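Phosphatidylserine synthase (Haemophilus influenzae, PDB 3HSI) belongs to the phospholipase D superfamily, a bacterial phosphatidylserine synthase built from two PLD-like halves around mixed beta sheets. Local coordinates at residues G33-F38 / Y163-E168; N48-I53 / V147-V152; G129-T134 / G217-Y222; L351-W356 / K420-Y425. All coordinates share one frame; numbering follows the deposited sequence.

Contact 1: residues G33-F38 / Y163-E168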
loop_
_atom_site.group_PDB
_atom_site.type_symbol
_atom_site.label_atom_id
_atom_site.label_comp_id
_atom_site.label_asym_id
_atom_site.label_seq_id
_atom_site.Cartn_x
_atom_site.Cartn_y
_atom_site.Cartn_z
ATOM N N GLY C 33 19.028 -0.557 -31.439
ATOM C CA GLY C 33 19.682 -1.826 -31.098
ATOM C C GLY C 33 20.314 -1.910 -29.711
ATOM O O GLY C 33 20.449 -2.998 -29.159
ATOM N N SER C 34 20.702 -0.771 -29.144
ATOM C CA SER C 34 21.593 -0.779 -27.994
ATOM C C SER C 34 21.482 0.539 -27.270
ATOM O O SER C 34 20.951 1.502 -27.823
ATOM C CB SER C 34 23.020 -0.909 -28.492
ATOM O OG SER C 34 23.345 0.288 -29.180
ATOM N N SER C 35 22.026 0.599 -26.065
ATOM C CA SER C 35 22.013 1.822 -25.275
ATOM C C SER C 35 22.907 2.921 -25.855
ATOM O O SER C 35 22.639 4.094 -25.672
ATOM C CB SER C 35 22.411 1.533 -23.837
ATOM O OG SER C 35 23.578 0.762 -23.815
ATOM N N ALA C 36 23.940 2.534 -26.580
ATOM C CA ALA C 36 24.790 3.492 -27.254
ATOM C C ALA C 36 24.026 4.189 -28.368
ATOM O O ALA C 36 24.117 5.400 -28.474
ATOM C CB ALA C 36 26.090 2.817 -27.794
ATOM N N GLU C 37 23.274 3.434 -29.176
ATOM C CA GLU C 37 22.345 4.010 -30.171
ATOM C C GLU C 37 21.318 4.960 -29.537
ATOM O O GLU C 37 21.020 6.034 -30.065
ATOM C CB GLU C 37 21.586 2.906 -30.934
ATOM C CG GLU C 37 22.403 2.210 -31.980
ATOM C CD GLU C 37 21.620 1.204 -32.841
ATOM O OE1 GLU C 37 20.353 1.214 -32.889
ATOM O OE2 GLU C 37 22.319 0.396 -33.493
ATOM N N PHE C 38 20.776 4.544 -28.403
ATOM C CA PHE C 38 19.817 5.340 -27.665
ATOM C C PHE C 38 20.400 6.706 -27.267
ATOM O O PHE C 38 19.786 7.746 -27.510
ATOM C CB PHE C 38 19.381 4.526 -26.415
ATOM C CG PHE C 38 18.419 5.250 -25.495
ATOM C CD1 PHE C 38 17.217 5.804 -25.989
ATOM C CD2 PHE C 38 18.682 5.321 -24.140
ATOM C CE1 PHE C 38 16.300 6.460 -25.109
ATOM C CE2 PHE C 38 17.803 5.976 -23.259
ATOM C CZ PHE C 38 16.603 6.540 -23.732
ATOM N N TYR C 163 22.426 3.572 -18.363
ATOM C CA TYR C 163 21.387 3.529 -19.396
ATOM C C TYR C 163 21.872 4.067 -20.742
ATOM O O TYR C 163 21.357 3.664 -21.799
ATOM C CB TYR C 163 20.124 4.301 -18.963
ATOM C CG TYR C 163 19.215 3.580 -17.976
ATOM C CD1 TYR C 163 18.993 4.090 -16.699
ATOM C CD2 TYR C 163 18.566 2.401 -18.337
ATOM C CE1 TYR C 163 18.143 3.427 -15.789
ATOM C CE2 TYR C 163 17.726 1.731 -17.452
ATOM C CZ TYR C 163 17.501 2.256 -16.182
ATOM O OH TYR C 163 16.662 1.568 -15.317
ATOM N N LEU C 164 22.843 4.972 -20.721
ATOM C CA LEU C 164 23.362 5.549 -21.962
ATOM C C LEU C 164 24.741 5.000 -22.377
ATOM O O LEU C 164 25.361 5.491 -23.348
ATOM C CB LEU C 164 23.404 7.075 -21.824
ATOM C CG LEU C 164 22.094 7.824 -22.130
ATOM C CD1 LEU C 164 20.914 7.217 -21.434
ATOM C CD2 LEU C 164 22.209 9.262 -21.727
ATOM N N HIS C 165 25.203 3.968 -21.652
ATOM C CA HIS C 165 26.506 3.363 -21.889
ATOM C C HIS C 165 27.605 4.425 -21.935
ATOM O O HIS C 165 28.389 4.484 -22.876
ATOM C CB HIS C 165 26.488 2.576 -23.201
ATOM C CG HIS C 165 27.519 1.507 -23.266
ATOM N ND1 HIS C 165 27.465 0.480 -24.176
ATOM C CD2 HIS C 165 28.628 1.291 -22.515
ATOM C CE1 HIS C 165 28.506 -0.316 -23.994
ATOM N NE2 HIS C 165 29.222 0.150 -22.985
ATOM N N GLN C 166 27.669 5.257 -20.901
ATOM C CA GLN C 166 28.688 6.303 -20.850
ATOM C C GLN C 166 30.127 5.769 -20.850
ATOM O O GLN C 166 31.001 6.338 -21.519
ATOM C CB GLN C 166 28.451 7.233 -19.652
ATOM C CG GLN C 166 29.268 8.542 -19.697
ATOM C CD GLN C 166 28.765 9.490 -20.770
ATOM O OE1 GLN C 166 27.767 9.212 -21.441
ATOM N NE2 GLN C 166 29.439 10.615 -20.932
ATOM N N PHE C 167 30.393 4.719 -20.071
ATOM C CA PHE C 167 31.740 4.134 -20.051
ATOM C C PHE C 167 31.667 2.683 -20.505
ATOM O O PHE C 167 31.113 2.419 -21.566
ATOM C CB PHE C 167 32.459 4.356 -18.702
ATOM C CG PHE C 167 32.507 5.821 -18.292
ATOM C CD1 PHE C 167 31.591 6.340 -17.365
ATOM C CD2 PHE C 167 33.415 6.699 -18.895
ATOM C CE1 PHE C 167 31.607 7.708 -17.006
ATOM C CE2 PHE C 167 33.454 8.082 -18.550
ATOM C CZ PHE C 167 32.551 8.586 -17.603
ATOM N N GLU C 168 32.171 1.755 -19.713
ATOM C CA GLU C 168 32.179 0.359 -20.097
ATOM C C GLU C 168 30.868 -0.348 -19.767
ATOM O O GLU C 168 30.390 -1.155 -20.539
ATOM C CB GLU C 168 33.378 -0.360 -19.471
HETATM O O HOH W 1 25.426 -0.130 -26.132
#
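Ser35, in the first turn of helix 35-48, meets the loop 163-168 with its whole short side chain. Its CB lies 3.1 Å from Tyr163 O, a close packing contact against a backbone carbonyl. With OG set between the backbone N and the carbonyl carbon (chi1 49°), the hydroxyl lies 3.5 Å from His165 CB, alongside the start of the imidazole side chain. One turn on, Phe38 presents the edge of its ring to the same Tyr163 O, while CE2 touches Leu164 CD1 at 3.8 Å. A water joins the two segments: it accepts from Ala36 N at 3.1 Å and lies 2.9 Å from His165 ND1, in the plane of the imidazole. The helix start is also capped from within, for Ser34 OG takes the N-H of Glu37 in a nearly straight bond (173°). Behind the contact, Phe38 stacks on Tyr175 of strand 171-179, and Leu164 packs on helix 64-79. With no direct hydrogen bond across the segments, the loop is held to the helix N-terminus by van der Waals packing, part of it against a backbone carbonyl, and one bridging water, an interface depending on shape more than on directed polar bonds.

Contact 2: residues N48-I53 / V147-V152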
loop_
_atom_site.group_PDB
_atom_site.type_symbol
_atom_site.label_atom_id
_atom_site.label_comp_id
_atom_site.label_asym_id
_atom_site.label_seq_id
_atom_site.Cartn_x
_atom_site.Cartn_y
_atom_site.Cartn_z
ATOM N N ASN C 48 18.258 18.817 -33.119
ATOM C CA ASN C 48 17.419 19.205 -34.238
ATOM C C ASN C 48 16.075 19.794 -33.872
ATOM O O ASN C 48 15.385 20.310 -34.746
ATOM C CB ASN C 48 17.292 18.053 -35.222
ATOM C CG ASN C 48 18.594 17.787 -35.900
ATOM O OD1 ASN C 48 19.048 18.598 -36.724
ATOM N ND2 ASN C 48 19.261 16.709 -35.509
ATOM N N ALA C 49 15.726 19.741 -32.589
ATOM C CA ALA C 49 14.443 20.225 -32.104
ATOM C C ALA C 49 14.273 21.716 -32.344
ATOM O O ALA C 49 15.192 22.502 -32.108
ATOM C CB ALA C 49 14.287 19.912 -30.627
ATOM N N LYS C 50 13.094 22.088 -32.834
ATOM C CA LYS C 50 12.753 23.466 -33.105
ATOM C C LYS C 50 11.576 24.021 -32.285
ATOM O O LYS C 50 11.515 25.212 -32.062
ATOM C CB LYS C 50 12.452 23.646 -34.596
ATOM C CG LYS C 50 13.683 23.878 -35.448
ATOM C CD LYS C 50 13.951 22.662 -36.271
ATOM C CE LYS C 50 15.289 22.753 -37.015
ATOM N NZ LYS C 50 15.551 21.405 -37.625
ATOM N N LYS C 51 10.657 23.167 -31.844
ATOM C CA LYS C 51 9.453 23.618 -31.148
ATOM C C LYS C 51 9.377 23.183 -29.692
ATOM O O LYS C 51 9.098 23.986 -28.815
ATOM C CB LYS C 51 8.212 23.140 -31.920
ATOM C CG LYS C 51 8.109 23.818 -33.316
ATOM C CD LYS C 51 7.482 22.900 -34.359
ATOM C CE LYS C 51 7.050 23.708 -35.592
ATOM N NZ LYS C 51 5.912 23.052 -36.334
ATOM N N ARG C 52 9.631 21.913 -29.419
ATOM C CA ARG C 52 9.430 21.407 -28.054
ATOM C C ARG C 52 10.263 20.175 -27.742
ATOM O O ARG C 52 10.644 19.415 -28.664
ATOM C CB ARG C 52 7.959 21.059 -27.827
ATOM C CG ARG C 52 7.510 19.825 -28.648
ATOM C CD ARG C 52 6.007 19.755 -28.767
ATOM N NE ARG C 52 5.650 18.707 -29.715
ATOM C CZ ARG C 52 4.409 18.377 -30.058
ATOM N NH1 ARG C 52 3.357 19.010 -29.531
ATOM N NH2 ARG C 52 4.230 17.402 -30.933
ATOM N N ILE C 53 10.507 19.993 -26.440
ATOM C CA ILE C 53 11.160 18.830 -25.896
ATOM C C ILE C 53 10.489 18.503 -24.574
ATOM O O ILE C 53 10.620 19.262 -23.603
ATOM C CB ILE C 53 12.681 19.045 -25.672
ATOM C CG1 ILE C 53 13.415 19.237 -27.022
ATOM C CG2 ILE C 53 13.279 17.860 -24.880
ATOM C CD1 ILE C 53 14.864 19.746 -26.906
ATOM N N VAL C 147 9.418 13.441 -26.223
ATOM C CA VAL C 147 8.873 13.971 -27.437
ATOM C C VAL C 147 9.764 15.111 -27.864
ATOM O O VAL C 147 10.001 16.030 -27.090
ATOM C CB VAL C 147 7.420 14.453 -27.242
ATOM C CG1 VAL C 147 6.877 15.146 -28.527
ATOM C CG2 VAL C 147 6.514 13.293 -26.770
ATOM N N PHE C 148 10.267 15.027 -29.095
ATOM C CA PHE C 148 11.054 16.102 -29.696
ATOM C C PHE C 148 10.283 16.509 -30.909
ATOM O O PHE C 148 10.206 15.751 -31.880
ATOM C CB PHE C 148 12.451 15.614 -30.108
ATOM C CG PHE C 148 13.199 14.909 -29.000
ATOM C CD1 PHE C 148 13.067 13.539 -28.818
ATOM C CD2 PHE C 148 14.041 15.613 -28.147
ATOM C CE1 PHE C 148 13.753 12.896 -27.818
ATOM C CE2 PHE C 148 14.740 14.969 -27.138
ATOM C CZ PHE C 148 14.593 13.622 -26.957
ATOM N N ASP C 149 9.715 17.706 -30.867
ATOM C CA ASP C 149 8.845 18.164 -31.926
ATOM C C ASP C 149 7.782 17.110 -32.180
ATOM O O ASP C 149 6.964 16.888 -31.277
ATOM C CB ASP C 149 9.650 18.587 -33.167
ATOM C CG ASP C 149 10.486 19.827 -32.901
ATOM O OD1 ASP C 149 10.420 20.346 -31.765
ATOM O OD2 ASP C 149 11.211 20.283 -33.813
ATOM N N ASP C 150 7.816 16.461 -33.353
ATOM C CA ASP C 150 6.849 15.434 -33.758
ATOM C C ASP C 150 7.408 13.985 -33.684
ATOM O O ASP C 150 6.825 13.055 -34.274
ATOM C CB ASP C 150 6.352 15.702 -35.182
ATOM C CG ASP C 150 5.428 16.915 -35.288
ATOM O OD1 ASP C 150 4.769 17.301 -34.286
ATOM O OD2 ASP C 150 5.345 17.481 -36.410
ATOM N N THR C 151 8.505 13.783 -32.946
ATOM C CA THR C 151 9.107 12.457 -32.802
ATOM C C THR C 151 9.012 11.917 -31.359
ATOM O O THR C 151 9.393 12.608 -30.401
ATOM C CB THR C 151 10.569 12.478 -33.336
ATOM O OG1 THR C 151 10.527 12.941 -34.686
ATOM C CG2 THR C 151 11.208 11.108 -33.344
ATOM N N VAL C 152 8.477 10.700 -31.207
ATOM C CA VAL C 152 8.478 10.027 -29.919
ATOM C C VAL C 152 9.664 9.055 -29.801
ATOM O O VAL C 152 9.862 8.196 -30.663
ATOM C CB VAL C 152 7.162 9.303 -29.634
ATOM C CG1 VAL C 152 7.247 8.545 -28.324
ATOM C CG2 VAL C 152 6.007 10.297 -29.549
HETATM O O HOH W 2 12.680 18.331 -35.317
#
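Strand 52-53 and strand 147-148 run antiparallel, with Ile53 and Phe148 a non-hydrogen-bonded pair, and the Asp149 N to Arg52 O bond beside it. The second strand turns back through a type II' beta turn from Phe148 to Thr151, making a tight beta hairpin within the region matching the phospholipase D active site motif. From this turn Asp149 sends its carboxylate across to the backbone of the other segment. OD2 receives Lys50 N on its syn lone pair at 2.8 Å, while OD1 takes both Lys51 N, also 2.8 Å away, and Arg52 N at 2.9 Å, the latter nearly along the C-O axis. Three successive amides thus hold the carboxylate, and probably favour its charged form; a water donates to OD2 as well. On the sheet face that carries both side chains, Ile53 CG1 rests 3.8 Å from Phe148 CD2, and Phe148 also packs on helix 35-48. Arg52, its CG between the backbone N and carbonyl carbon (chi1 69°), stretches back over the turn, and its NH2 makes a long salt bridge to Asp150 OD1 besides one to Asp185. In the guanidinium plane, Arg52 NE and NH2 both donate to Asp149 O, at 2.7 and 2.8 Å respectively.

Contact 3: residues G129-T134 / G217-Y222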
loop_
_atom_site.group_PDB
_atom_site.type_symbol
_atom_site.label_atom_id
_atom_site.label_comp_id
_atom_site.label_asym_id
_atom_site.label_seq_id
_atom_site.Cartn_x
_atom_site.Cartn_y
_atom_site.Cartn_z
ATOM N N GLY C 129 9.135 18.150 -10.703
ATOM C CA GLY C 129 9.013 16.929 -9.899
ATOM C C GLY C 129 7.554 16.520 -9.727
ATOM O O GLY C 129 6.721 17.317 -9.283
ATOM N N VAL C 130 7.243 15.290 -10.131
ATOM C CA VAL C 130 5.867 14.792 -10.067
ATOM C C VAL C 130 5.765 13.799 -8.905
ATOM O O VAL C 130 6.418 12.776 -8.922
ATOM C CB VAL C 130 5.492 14.059 -11.376
ATOM C CG1 VAL C 130 4.113 13.436 -11.278
ATOM C CG2 VAL C 130 5.629 14.978 -12.587
ATOM N N PRO C 131 4.944 14.087 -7.899
ATOM C CA PRO C 131 4.759 13.096 -6.820
ATOM C C PRO C 131 3.509 12.220 -7.014
ATOM O O PRO C 131 2.372 12.719 -6.954
ATOM C CB PRO C 131 4.602 13.965 -5.587
ATOM C CG PRO C 131 4.026 15.332 -6.138
ATOM C CD PRO C 131 4.170 15.327 -7.650
ATOM N N ILE C 132 3.720 10.917 -7.190
ATOM C CA ILE C 132 2.642 9.978 -7.482
ATOM C C ILE C 132 1.990 9.477 -6.183
ATOM O O ILE C 132 0.909 8.874 -6.196
ATOM C CB ILE C 132 3.162 8.840 -8.362
ATOM C CG1 ILE C 132 3.510 9.397 -9.762
ATOM C CG2 ILE C 132 2.164 7.682 -8.450
ATOM C CD1 ILE C 132 2.346 10.189 -10.415
ATOM N N ASN C 133 2.639 9.732 -5.065
ATOM C CA ASN C 133 2.036 9.454 -3.764
ATOM C C ASN C 133 2.817 10.267 -2.766
ATOM O O ASN C 133 3.828 10.872 -3.134
ATOM C CB ASN C 133 2.065 7.959 -3.407
ATOM C CG ASN C 133 0.842 7.538 -2.608
ATOM O OD1 ASN C 133 0.331 8.300 -1.784
ATOM N ND2 ASN C 133 0.363 6.336 -2.848
ATOM N N THR C 134 2.363 10.251 -1.520
ATOM C CA THR C 134 2.913 11.088 -0.452
ATOM C C THR C 134 4.249 10.557 0.069
ATOM O O THR C 134 5.000 11.285 0.720
ATOM C CB THR C 134 1.920 11.215 0.728
ATOM O OG1 THR C 134 1.680 9.923 1.278
ATOM C CG2 THR C 134 0.589 11.815 0.292
ATOM N N GLY C 217 -1.602 16.899 1.350
ATOM C CA GLY C 217 -3.011 16.950 0.936
ATOM C C GLY C 217 -3.157 17.141 -0.565
ATOM O O GLY C 217 -4.028 16.548 -1.207
ATOM N N ASN C 218 -2.285 17.969 -1.123
ATOM C CA ASN C 218 -2.300 18.236 -2.538
ATOM C C ASN C 218 -1.899 17.010 -3.320
ATOM O O ASN C 218 -2.523 16.710 -4.344
ATOM C CB ASN C 218 -1.371 19.398 -2.851
ATOM C CG ASN C 218 -1.804 20.649 -2.162
ATOM O OD1 ASN C 218 -2.828 21.253 -2.526
ATOM N ND2 ASN C 218 -1.055 21.047 -1.135
ATOM N N ILE C 219 -0.861 16.311 -2.834
ATOM C CA ILE C 219 -0.398 15.080 -3.462
ATOM C C ILE C 219 -1.564 14.093 -3.554
ATOM O O ILE C 219 -1.841 13.566 -4.632
ATOM C CB ILE C 219 0.783 14.380 -2.690
ATOM C CG1 ILE C 219 2.048 15.262 -2.500
ATOM C CG2 ILE C 219 1.099 13.040 -3.329
ATOM C CD1 ILE C 219 2.419 16.075 -3.677
ATOM N N ARG C 220 -2.214 13.841 -2.411
ATOM C CA ARG C 220 -3.364 12.963 -2.319
ATOM C C ARG C 220 -4.434 13.285 -3.352
ATOM O O ARG C 220 -4.809 12.423 -4.120
ATOM C CB ARG C 220 -3.999 13.024 -0.915
ATOM C CG ARG C 220 -3.780 11.807 -0.077
ATOM C CD ARG C 220 -4.689 11.810 1.194
ATOM N NE ARG C 220 -4.350 12.912 2.097
ATOM C CZ ARG C 220 -3.253 12.953 2.856
ATOM N NH1 ARG C 220 -3.020 14.010 3.620
ATOM N NH2 ARG C 220 -2.393 11.932 2.858
ATOM N N ALA C 221 -4.959 14.508 -3.342
ATOM C CA ALA C 221 -5.936 14.932 -4.353
ATOM C C ALA C 221 -5.421 14.774 -5.802
ATOM O O ALA C 221 -6.166 14.432 -6.720
ATOM C CB ALA C 221 -6.363 16.388 -4.105
ATOM N N TYR C 222 -4.150 15.024 -6.013
ATOM C CA TYR C 222 -3.605 14.872 -7.368
ATOM C C TYR C 222 -3.601 13.418 -7.818
ATOM O O TYR C 222 -3.921 13.137 -8.955
ATOM C CB TYR C 222 -2.193 15.383 -7.394
ATOM C CG TYR C 222 -1.393 15.091 -8.623
ATOM C CD1 TYR C 222 -1.671 15.720 -9.824
ATOM C CD2 TYR C 222 -0.274 14.240 -8.556
ATOM C CE1 TYR C 222 -0.867 15.483 -10.964
ATOM C CE2 TYR C 222 0.529 14.014 -9.658
ATOM C CZ TYR C 222 0.239 14.645 -10.859
ATOM O OH TYR C 222 1.044 14.415 -11.958
#
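Two torsions on helix 216-229 aim the groups that meet residues 129-134: Tyr222 holds CG opposite its backbone N (chi1 169°), which sends the ring out toward Val130, and Ile219 does the same with CG2, leaving CG1 beside the backbone N (chi1 -58°). The two side chains, one helical turn apart, receive the chain where it leaves strand 127-130. Ile219 CG2 faces the peptide between Asn133 and Thr134, 3.3 Å from Asn133 C, and touches Thr134 CG2 at 3.9 Å. Its CD1 points to the Pro131 ring, though that approach is modelled too close to be trusted in detail. Tyr222 meets the chain with its ring edge: CD2 comes within 3.4 Å of Pro131 O, close to the ring plane, and OH lies 3.3 Å from Val130 CG1, the valine and tyrosine side chains crossing at about a right angle. Ile132 CD1 approaches the ring obliquely, 4.3 Å from Tyr222 CE2. No hydrogen bond spans the two segments; the buried phenol is instead satisfied by Leu195 O, and Thr134 N is held locally by Asn133 OD1, on a lone pair of the amide oxygen, at 2.8 Å. Arg220 NH2 brushes Thr134 CG2, next to the second subunit, whose Arg388 packs on Thr134. The helix therefore packs against the chain leaving strand 127-130, which lies between strands 84-90 and 202-203, while strand 141-142 adds Leu141 against Val130 and Ile132.

Contact 4: residues L351-W356 / K420-Y425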
loop_
_atom_site.group_PDB
_atom_site.type_symbol
_atom_site.label_atom_id
_atom_site.label_comp_id
_atom_site.label_asym_id
_atom_site.label_seq_id
_atom_site.Cartn_x
_atom_site.Cartn_y
_atom_site.Cartn_z
ATOM N N LEU C 351 7.308 -24.093 -22.685
ATOM C CA LEU C 351 7.753 -22.905 -21.958
ATOM C C LEU C 351 9.239 -22.764 -22.161
ATOM O O LEU C 351 10.000 -23.709 -21.946
ATOM C CB LEU C 351 7.440 -23.027 -20.461
ATOM C CG LEU C 351 8.042 -22.037 -19.450
ATOM C CD1 LEU C 351 7.554 -20.597 -19.682
ATOM C CD2 LEU C 351 7.642 -22.431 -18.027
ATOM N N VAL C 352 9.640 -21.584 -22.600
ATOM C CA VAL C 352 11.033 -21.248 -22.805
ATOM C C VAL C 352 11.405 -20.178 -21.778
ATOM O O VAL C 352 10.756 -19.137 -21.682
ATOM C CB VAL C 352 11.295 -20.747 -24.256
ATOM C CG1 VAL C 352 12.720 -20.153 -24.397
ATOM C CG2 VAL C 352 11.139 -21.928 -25.251
ATOM N N VAL C 353 12.430 -20.450 -20.988
ATOM C CA VAL C 353 12.868 -19.494 -20.000
ATOM C C VAL C 353 14.270 -19.144 -20.413
ATOM O O VAL C 353 15.098 -20.033 -20.565
ATOM C CB VAL C 353 12.820 -20.081 -18.564
ATOM C CG1 VAL C 353 13.534 -19.144 -17.554
ATOM C CG2 VAL C 353 11.377 -20.296 -18.138
ATOM N N ARG C 354 14.529 -17.865 -20.625
ATOM C CA ARG C 354 15.852 -17.444 -21.032
ATOM C C ARG C 354 16.456 -16.539 -19.999
ATOM O O ARG C 354 15.771 -15.658 -19.479
ATOM C CB ARG C 354 15.782 -16.656 -22.328
ATOM C CG ARG C 354 15.834 -17.500 -23.530
ATOM C CD ARG C 354 15.430 -16.619 -24.654
ATOM N NE ARG C 354 15.238 -17.384 -25.866
ATOM C CZ ARG C 354 16.212 -17.781 -26.669
ATOM N NH1 ARG C 354 17.493 -17.515 -26.400
ATOM N NH2 ARG C 354 15.887 -18.451 -27.754
ATOM N N LEU C 355 17.728 -16.757 -19.702
ATOM C CA LEU C 355 18.433 -15.914 -18.757
ATOM C C LEU C 355 19.474 -15.064 -19.484
ATOM O O LEU C 355 20.350 -15.607 -20.188
ATOM C CB LEU C 355 19.125 -16.757 -17.698
ATOM C CG LEU C 355 18.255 -17.521 -16.681
ATOM C CD1 LEU C 355 19.182 -18.272 -15.755
ATOM C CD2 LEU C 355 17.389 -16.589 -15.872
ATOM N N TRP C 356 19.384 -13.748 -19.279
ATOM C CA TRP C 356 20.297 -12.802 -19.911
ATOM C C TRP C 356 21.469 -12.543 -18.989
ATOM O O TRP C 356 21.289 -12.361 -17.775
ATOM C CB TRP C 356 19.573 -11.477 -20.228
ATOM C CG TRP C 356 20.359 -10.469 -21.061
ATOM C CD1 TRP C 356 20.285 -10.293 -22.430
ATOM C CD2 TRP C 356 21.280 -9.461 -20.573
ATOM N NE1 TRP C 356 21.114 -9.246 -22.813
ATOM C CE2 TRP C 356 21.747 -8.735 -21.709
ATOM C CE3 TRP C 356 21.803 -9.149 -19.302
ATOM C CZ2 TRP C 356 22.680 -7.682 -21.609
ATOM C CZ3 TRP C 356 22.726 -8.117 -19.186
ATOM C CH2 TRP C 356 23.154 -7.373 -20.357
ATOM N N LYS C 420 20.706 -17.525 -22.403
ATOM C CA LYS C 420 20.747 -18.961 -22.569
ATOM C C LYS C 420 19.396 -19.517 -22.179
ATOM O O LYS C 420 18.749 -19.018 -21.241
ATOM C CB LYS C 420 21.829 -19.573 -21.675
ATOM C CG LYS C 420 23.207 -18.960 -21.869
ATOM C CD LYS C 420 24.237 -19.692 -21.023
ATOM C CE LYS C 420 25.519 -18.886 -20.952
ATOM N NZ LYS C 420 26.671 -19.803 -20.897
ATOM N N VAL C 421 18.990 -20.562 -22.875
ATOM C CA VAL C 421 17.749 -21.219 -22.607
ATOM C C VAL C 421 18.000 -22.137 -21.402
ATOM O O VAL C 421 18.904 -22.972 -21.401
ATOM C CB VAL C 421 17.256 -22.016 -23.864
ATOM C CG1 VAL C 421 16.093 -22.979 -23.528
ATOM C CG2 VAL C 421 16.831 -21.065 -24.956
ATOM N N LEU C 422 17.224 -21.959 -20.362
ATOM C CA LEU C 422 17.330 -22.846 -19.215
ATOM C C LEU C 422 16.766 -24.213 -19.605
ATOM O O LEU C 422 15.629 -24.302 -20.060
ATOM C CB LEU C 422 16.562 -22.246 -18.052
ATOM C CG LEU C 422 17.037 -22.739 -16.686
ATOM C CD1 LEU C 422 18.458 -22.184 -16.366
ATOM C CD2 LEU C 422 16.023 -22.349 -15.622
ATOM N N LYS C 423 17.554 -25.270 -19.469
ATOM C CA LYS C 423 17.059 -26.592 -19.812
ATOM C C LYS C 423 16.321 -27.306 -18.683
ATOM O O LYS C 423 15.522 -28.204 -18.934
ATOM C CB LYS C 423 18.200 -27.484 -20.356
ATOM N N HIS C 424 16.577 -26.944 -17.441
ATOM C CA HIS C 424 15.932 -27.677 -16.335
ATOM C C HIS C 424 16.052 -26.795 -15.115
ATOM O O HIS C 424 17.059 -26.111 -14.975
ATOM C CB HIS C 424 16.639 -29.027 -16.100
ATOM C CG HIS C 424 15.904 -29.948 -15.173
ATOM N ND1 HIS C 424 16.315 -30.184 -13.880
ATOM C CD2 HIS C 424 14.782 -30.687 -15.349
ATOM C CE1 HIS C 424 15.486 -31.035 -13.299
ATOM N NE2 HIS C 424 14.536 -31.345 -14.163
ATOM N N TYR C 425 15.045 -26.799 -14.230
ATOM C CA TYR C 425 15.055 -25.876 -13.092
ATOM C C TYR C 425 16.325 -26.055 -12.251
ATOM O O TYR C 425 16.761 -25.121 -11.569
ATOM C CB TYR C 425 13.789 -25.996 -12.231
ATOM C CG TYR C 425 13.683 -27.261 -11.403
ATOM C CD1 TYR C 425 13.091 -28.414 -11.936
ATOM C CD2 TYR C 425 14.169 -27.309 -10.093
ATOM C CE1 TYR C 425 12.999 -29.592 -11.191
ATOM C CE2 TYR C 425 14.040 -28.494 -9.302
ATOM C CZ TYR C 425 13.475 -29.622 -9.872
ATOM O OH TYR C 425 13.364 -30.789 -9.136
HETATM O O HOH W 3 13.352 -23.158 -20.912
#
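Val353 O receives Leu422 N in a 2.9 Å bond that is almost straight (169°), the first link of an antiparallel pairing that continues where Leu355 N donates to Lys420 O, also at 2.9 Å, and Lys420 N to Leu355 O. Beside this first bond a water stands between Val353 N, from which it accepts, and Leu422 O, to which it donates at 2.7 Å, so the same two residues are joined both directly and through water. Between the backbone bonds, Arg354 and Val421 form a non-hydrogen-bonded pair whose side chains share one face of the sheet. The arginine, extended from CG to NE, lays its guanidinium over the valine, so that Val421 CG2 sits over the centre of the flat group, 3.8 Å from Arg354 CZ. Bonds to Thr419 through NH1 and to Glu302 through NE hold the guanidinium in place. On the opposite face Leu355 CD1 meets Leu422 CD1 at 4.0 Å; with its CG anti to the backbone N (chi1 -157°), Leu422 turns toward that neighbour. Strand 351-356 thus runs parallel to strand 300-306 on one side and antiparallel to strand 419-421 on the other, within a mixed sheet, with helices 327-341 and 343-348 packed over its Leu351, Val353 and Leu355 face.

Contacts 1 and 3 are the buried ones and, as far as their two segments go, join without a direct hydrogen bond: a helix start meets a loop through packing and a water in the first, and a helix meets the end of a strand through packing in the third. Contacts 2 and 4 are partly buried and rest on strand pairing, the former reinforced by carboxylate and guanidinium bonds, the latter by an arginine over a valine. Contact 2 follows directly on helix 35-48, which begins in contact 1, and reaches the same mixed sheet as contact 3. Contact 4 belongs to the other sheet, about 41 Å from contacts 2 and 3, centre to centre.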